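Local coordinates for protein splicing factor U2AF 35 kDa subunit (PDB 1JMT) that helps select the 3' splice site in pre-mRNA splicing as the small subunit of the U2AF heterodimer, here represented by its RNA recognition motif domain, at residues A[5-10]-A[68-73]; A[52-57]-A[73-78]. The protein carries 1 engineered substitution. All blocks are in the same frame, centred on the assembly; numbering follows the deposited sequence.

Contact 1 (A[5-10]-A[68-73]); sequences ALLNIY and VGNVYV
Leu6 and Val71 form a hydrogen-bonded antiparallel pair at the centre of the RNA recognition motif sheet, where the axes of residues 5-7 and 68-73 run antiparallel, at 163°. Leu6 N reaches Val71 O at 2.8 Å, lying in the plane of that carbonyl, and Val71 N returns a bond to Leu6 O. A second such pair, Tyr10 with Gly69, follows after a shift of two residues: Ile9 and Tyr10 both face Gly69, which makes a classic beta bulge.

Asn8, with positive phi, turns the corner between them, and a side chain takes over the pairing there. Asn70 holds its CG beside its own backbone N (chi1 -66°), and from there OD1 takes a nearly straight bond from Asn8 N at 2.7 Å. The same oxygen also meets Asn8 ND2 in a weak, bent bond of 2.9 Å; the two amides lie side by side, their planes 21° apart. Val68 CG1 packs against the Asn8 amide, 3.5 Å from its CG.

Toward helix 22-51, Ile9 CG2 presses on Val71 CG2 at 3.4 Å, tighter than usual for two methyl groups, and both residues touch Phe39. On the face turned away from Leu6 and Val71, the methyl of Ala5 meets the Tyr72 ring obliquely, 3.6 Å from CE2.

Aliphatic packing of Leu6, Ile9 and Val71 thus occupies the helix side, while the other combines the Asn8-Asn70 amide bonding with the Ala5-Tyr72 contact. The Asn70 carboxamide supplies the acceptor for Asn8 N where regular backbone pairing is interrupted.

Contact 2 (A[52-57]-A[73-78]); sequences GEVEEM and VKFRRE
Lys74 runs alongside two acidic side chains, Glu55 and Glu56, and all point the same way. Its chain is fully extended from a CG anti to the backbone N (chi1 -174°), which carries NZ a little beyond the two carboxylates, which also lie against its CD-CE part. Glu55 OE2 is the nearer, 3.5 Å from Lys74 NZ, while the bridge from Glu56 OE2 is long. Sharing the ammonium would be expected to ease repulsion between the two acids.

The backbone explains this: Glu55 and Glu56 both face Lys74 in a classic beta bulge. Lys74 O accepts two bonds, from Glu55 N at 2.7 Å, and from Glu56 N, in the carbonyl plane on a lone pair, at 3.2 Å. Lys74 N gives a nearly straight bond to Glu56 O.

Glu53 and Arg76 also run side by side, but their flat ends are turned 82° apart. Glu53 OE1 lies at the guanidinium edge, and Arg76 NH1 meets it at 3.0 Å in a salt bridge, 37° above the carboxylate plane. Nearer the backbone, Glu53 O accepts the N-H of Arg76, and a water that donates to Glu53 O accepts from Arg77 N, the N-cap residue of helix 78-88.

Inward, Val54 CG2 and Val73 CG1 meet at 3.8 Å, the side chains crossing at about a right angle, and Val73 CG1 also sits over one face of the Phe75 ring, toward its rim. Met57 CG packs alongside Val73 CG2 at 3.9 Å. This is the open end of the RNA recognition motif hairpin 54-59/68-75, at an outer strand of the chain's sheet: helix 22-51 backs it through Val43, Phe44 and Met47, while Phe75 also reaches Ile4 of strand 3-11 and Ala81 and Ala84 of helix 78-88.

Strand 68-75 is common to both contacts and has a different neighbour in each: strand 3-11, inside the sheet, in contact 1, and strand 54-59, at its edge, in contact 2. Val73 belongs to both, and Met57 of contact 2 packs against the backbone O of Tyr72 and a methyl of Val71 in contact 1. Each pairing contains a classic bulge, but the surroundings differ. Contact 1 is partly buried, lies near the centre of the chain and uses neutral amides and aliphatic groups. Contact 2 is a surface contact where the hairpin opens toward helix 78-88, and salt bridges line its outer side. Helix 22-51 packs against apolar side chains of both.

Contact 1 (A[5-10]-A[68-73])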
loop_
_atom_site.group_PDB
_atom_site.type_symbol
_atom_site.label_atom_id
_atom_site.label_comp_id
_atom_site.label_asym_id
_atom_site.label_seq_id
_atom_site.Cartn_x
_atom_site.Cartn_y
_atom_site.Cartn_z
ATOM N N ALA A 5 -3.822 -8.288 0.638
ATOM C CA ALA A 5 -2.436 -7.923 0.377
ATOM C C ALA A 5 -2.374 -6.840 -0.687
ATOM O O ALA A 5 -3.025 -6.948 -1.722
ATOM C CB ALA A 5 -1.653 -9.143 -0.097
ATOM N N LEU A 6 -1.602 -5.792 -0.417
ATOM C CA LEU A 6 -1.412 -4.706 -1.369
ATOM C C LEU A 6 0.012 -4.957 -1.856
ATOM O O LEU A 6 0.986 -4.733 -1.133
ATOM C CB LEU A 6 -1.552 -3.357 -0.668
ATOM C CG LEU A 6 -2.896 -3.170 0.053
ATOM C CD1 LEU A 6 -2.949 -1.778 0.657
ATOM C CD2 LEU A 6 -4.053 -3.367 -0.926
ATOM N N LEU A 7 0.114 -5.455 -3.084
ATOM C CA LEU A 7 1.389 -5.843 -3.670
ATOM C C LEU A 7 2.358 -4.747 -4.083
ATOM O O LEU A 7 2.024 -3.850 -4.863
ATOM C CB LEU A 7 1.131 -6.783 -4.853
ATOM C CG LEU A 7 0.187 -7.945 -4.502
ATOM C CD1 LEU A 7 -0.106 -8.773 -5.740
ATOM C CD2 LEU A 7 0.813 -8.808 -3.413
ATOM N N ASN A 8 3.564 -4.847 -3.533
ATOM C CA ASN A 8 4.650 -3.925 -3.811
ATOM C C ASN A 8 4.220 -2.472 -3.737
ATOM O O ASN A 8 4.716 -1.629 -4.478
ATOM C CB ASN A 8 5.230 -4.218 -5.194
ATOM C CG ASN A 8 5.896 -5.582 -5.277
ATOM O OD1 ASN A 8 6.300 -6.010 -6.353
ATOM N ND2 ASN A 8 6.020 -6.266 -4.140
ATOM N N ILE A 9 3.305 -2.171 -2.831
ATOM C CA ILE A 9 2.829 -0.807 -2.704
ATOM C C ILE A 9 3.840 0.097 -1.984
ATOM O O ILE A 9 3.896 1.295 -2.247
ATOM C CB ILE A 9 1.475 -0.778 -1.971
ATOM C CG1 ILE A 9 0.806 0.585 -2.178
ATOM C CG2 ILE A 9 1.680 -1.114 -0.491
ATOM C CD1 ILE A 9 -0.650 0.616 -1.779
ATOM N N TYR A 10 4.648 -0.478 -1.097
ATOM C CA TYR A 10 5.630 0.307 -0.362
ATOM C C TYR A 10 6.944 0.433 -1.118
ATOM O O TYR A 10 7.729 -0.509 -1.176
ATOM C CB TYR A 10 5.906 -0.312 1.007
ATOM C CG TYR A 10 6.783 0.552 1.889
ATOM C CD1 TYR A 10 6.386 1.838 2.249
ATOM C CD2 TYR A 10 8.012 0.093 2.354
ATOM C CE1 TYR A 10 7.188 2.647 3.049
ATOM C CE2 TYR A 10 8.826 0.891 3.156
ATOM C CZ TYR A 10 8.407 2.168 3.500
ATOM O OH TYR A 10 9.205 2.963 4.295
ATOM N N VAL A 68 11.360 -2.408 -1.643
ATOM C CA VAL A 68 9.978 -2.709 -1.998
ATOM C C VAL A 68 9.320 -3.625 -0.981
ATOM O O VAL A 68 9.946 -4.551 -0.477
ATOM C CB VAL A 68 9.897 -3.392 -3.380
ATOM C CG1 VAL A 68 8.442 -3.707 -3.722
ATOM C CG2 VAL A 68 10.518 -2.489 -4.445
ATOM N N GLY A 69 8.050 -3.370 -0.690
ATOM C CA GLY A 69 7.359 -4.209 0.259
ATOM C C GLY A 69 5.861 -4.276 0.063
ATOM O O GLY A 69 5.241 -3.361 -0.481
ATOM N N ASN A 70 5.282 -5.387 0.492
ATOM C CA ASN A 70 3.850 -5.557 0.412
ATOM C C ASN A 70 3.261 -5.055 1.713
ATOM O O ASN A 70 3.965 -4.857 2.714
ATOM C CB ASN A 70 3.457 -7.027 0.283
ATOM C CG ASN A 70 3.915 -7.646 -1.006
ATOM O OD1 ASN A 70 4.135 -6.957 -2.000
ATOM N ND2 ASN A 70 4.039 -8.965 -1.005
ATOM N N VAL A 71 1.954 -4.859 1.692
ATOM C CA VAL A 71 1.240 -4.452 2.876
ATOM C C VAL A 71 0.187 -5.529 3.089
ATOM O O VAL A 71 -0.444 -5.981 2.132
ATOM C CB VAL A 71 0.556 -3.081 2.694
ATOM C CG1 VAL A 71 -0.495 -2.860 3.803
ATOM C CG2 VAL A 71 1.608 -1.988 2.753
ATOM N N TYR A 72 0.036 -5.973 4.330
ATOM C CA TYR A 72 -0.978 -6.962 4.650
ATOM C C TYR A 72 -1.875 -6.344 5.691
ATOM O O TYR A 72 -1.398 -5.769 6.662
ATOM C CB TYR A 72 -0.363 -8.246 5.192
ATOM C CG TYR A 72 0.389 -9.018 4.148
ATOM C CD1 TYR A 72 1.737 -8.771 3.915
ATOM C CD2 TYR A 72 -0.260 -9.970 3.358
ATOM C CE1 TYR A 72 2.426 -9.448 2.923
ATOM C CE2 TYR A 72 0.422 -10.653 2.357
ATOM C CZ TYR A 72 1.764 -10.386 2.148
ATOM O OH TYR A 72 2.453 -11.047 1.161
ATOM N N VAL A 73 -3.178 -6.453 5.469
ATOM C CA VAL A 73 -4.160 -5.898 6.382
ATOM C C VAL A 73 -5.162 -6.979 6.753
ATOM O O VAL A 73 -5.823 -7.542 5.888
ATOM C CB VAL A 73 -4.922 -4.730 5.727
ATOM C CG1 VAL A 73 -5.895 -4.108 6.725
ATOM C CG2 VAL A 73 -3.936 -3.708 5.200
#

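Contact 2 (A[52-57]-A[73-78])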
loop_
_atom_site.group_PDB
_atom_site.type_symbol
_atom_site.label_atom_id
_atom_site.label_comp_id
_atom_site.label_asym_id
_atom_site.label_seq_id
_atom_site.Cartn_x
_atom_site.Cartn_y
_atom_site.Cartn_z
ATOM N N GLY A 52 -13.171 -0.632 6.969
ATOM C CA GLY A 52 -13.562 -1.362 8.158
ATOM C C GLY A 52 -12.496 -1.517 9.216
ATOM O O GLY A 52 -11.353 -1.082 9.055
ATOM N N GLU A 53 -12.887 -2.160 10.308
ATOM C CA GLU A 53 -12.010 -2.383 11.445
ATOM C C GLU A 53 -10.814 -3.273 11.137
ATOM O O GLU A 53 -10.956 -4.392 10.641
ATOM C CB GLU A 53 -12.826 -2.966 12.605
ATOM C CG GLU A 53 -12.034 -3.252 13.865
ATOM C CD GLU A 53 -12.930 -3.412 15.082
ATOM O OE1 GLU A 53 -12.466 -3.989 16.089
ATOM O OE2 GLU A 53 -14.092 -2.949 15.033
ATOM N N VAL A 54 -9.625 -2.762 11.437
ATOM C CA VAL A 54 -8.407 -3.518 11.202
ATOM C C VAL A 54 -7.955 -4.245 12.470
ATOM O O VAL A 54 -7.810 -3.647 13.534
ATOM C CB VAL A 54 -7.271 -2.603 10.720
ATOM C CG1 VAL A 54 -5.976 -3.393 10.629
ATOM C CG2 VAL A 54 -7.627 -2.008 9.357
ATOM N N GLU A 55 -7.736 -5.543 12.339
ATOM C CA GLU A 55 -7.294 -6.369 13.451
ATOM C C GLU A 55 -5.773 -6.302 13.536
ATOM O O GLU A 55 -5.206 -6.045 14.595
ATOM C CB GLU A 55 -7.751 -7.802 13.210
ATOM C CG GLU A 55 -7.552 -8.756 14.360
ATOM C CD GLU A 55 -8.394 -10.000 14.181
ATOM O OE1 GLU A 55 -9.636 -9.862 14.166
ATOM O OE2 GLU A 55 -7.823 -11.103 14.042
ATOM N N GLU A 56 -5.121 -6.520 12.399
ATOM C CA GLU A 56 -3.665 -6.488 12.312
ATOM C C GLU A 56 -3.242 -5.936 10.962
ATOM O O GLU A 56 -3.937 -6.122 9.965
ATOM C CB GLU A 56 -3.076 -7.892 12.419
ATOM C CG GLU A 56 -3.149 -8.548 13.767
ATOM C CD GLU A 56 -2.550 -9.934 13.719
ATOM O OE1 GLU A 56 -1.315 -10.043 13.536
ATOM O OE2 GLU A 56 -3.315 -10.916 13.844
ATOM N N MET A 57 -2.090 -5.277 10.937
ATOM C CA MET A 57 -1.555 -4.734 9.703
ATOM C C MET A 57 -0.040 -4.675 9.775
ATOM O O MET A 57 0.532 -4.414 10.832
ATOM C CB MET A 57 -2.099 -3.330 9.430
ATOM C CG MET A 57 -1.581 -2.749 8.129
ATOM S SD MET A 57 -2.180 -1.086 7.765
ATOM C CE MET A 57 -0.682 -0.321 7.179
ATOM N N VAL A 73 -3.178 -6.453 5.469
ATOM C CA VAL A 73 -4.160 -5.898 6.382
ATOM C C VAL A 73 -5.162 -6.979 6.753
ATOM O O VAL A 73 -5.823 -7.542 5.888
ATOM C CB VAL A 73 -4.922 -4.730 5.727
ATOM C CG1 VAL A 73 -5.895 -4.108 6.725
ATOM C CG2 VAL A 73 -3.936 -3.708 5.200
ATOM N N LYS A 74 -5.266 -7.281 8.039
ATOM C CA LYS A 74 -6.213 -8.292 8.473
ATOM C C LYS A 74 -7.405 -7.554 9.059
ATOM O O LYS A 74 -7.295 -6.914 10.109
ATOM C CB LYS A 74 -5.584 -9.214 9.527
ATOM C CG LYS A 74 -6.482 -10.391 9.929
ATOM C CD LYS A 74 -5.826 -11.235 11.008
ATOM C CE LYS A 74 -6.610 -12.506 11.277
ATOM N NZ LYS A 74 -5.900 -13.381 12.255
ATOM N N PHE A 75 -8.528 -7.610 8.352
ATOM C CA PHE A 75 -9.739 -6.958 8.814
ATOM C C PHE A 75 -10.449 -7.883 9.789
ATOM O O PHE A 75 -10.341 -9.109 9.693
ATOM C CB PHE A 75 -10.677 -6.642 7.644
ATOM C CG PHE A 75 -10.195 -5.524 6.755
ATOM C CD1 PHE A 75 -9.456 -5.795 5.606
ATOM C CD2 PHE A 75 -10.471 -4.196 7.078
ATOM C CE1 PHE A 75 -9.000 -4.754 4.789
ATOM C CE2 PHE A 75 -10.017 -3.150 6.267
ATOM C CZ PHE A 75 -9.281 -3.434 5.122
ATOM N N ARG A 76 -11.172 -7.294 10.731
ATOM C CA ARG A 76 -11.907 -8.082 11.705
ATOM C C ARG A 76 -13.009 -8.870 10.999
ATOM O O ARG A 76 -13.366 -9.967 11.420
ATOM C CB ARG A 76 -12.517 -7.163 12.760
ATOM C CG ARG A 76 -13.301 -7.892 13.829
ATOM C CD ARG A 76 -13.680 -6.952 14.958
ATOM N NE ARG A 76 -14.393 -7.646 16.022
ATOM C CZ ARG A 76 -14.692 -7.103 17.196
ATOM N NH1 ARG A 76 -14.337 -5.851 17.460
ATOM N NH2 ARG A 76 -15.347 -7.812 18.106
ATOM N N ARG A 77 -13.526 -8.306 9.911
ATOM C CA ARG A 77 -14.598 -8.931 9.148
ATOM C C ARG A 77 -14.224 -9.380 7.747
ATOM O O ARG A 77 -13.726 -8.597 6.944
ATOM C CB ARG A 77 -15.786 -7.980 9.048
ATOM C CG ARG A 77 -16.437 -7.705 10.349
ATOM C CD ARG A 77 -17.590 -6.738 10.216
ATOM N NE ARG A 77 -18.200 -6.451 11.506
ATOM C CZ ARG A 77 -17.565 -6.546 12.669
ATOM N NH1 ARG A 77 -16.297 -6.924 12.733
ATOM N NH2 ARG A 77 -18.206 -6.256 13.773
ATOM N N GLU A 78 -14.492 -10.647 7.457
ATOM C CA GLU A 78 -14.196 -11.214 6.152
ATOM C C GLU A 78 -14.881 -10.382 5.068
ATOM O O GLU A 78 -14.343 -10.206 3.975
ATOM C CB GLU A 78 -14.680 -12.666 6.104
ATOM C CG GLU A 78 -14.322 -13.428 4.838
ATOM C CD GLU A 78 -14.618 -14.917 4.955
ATOM O OE1 GLU A 78 -15.761 -15.274 5.314
ATOM O OE2 GLU A 78 -13.706 -15.732 4.687
HETATM O O HOH W 1 -13.108 -5.780 9.357
#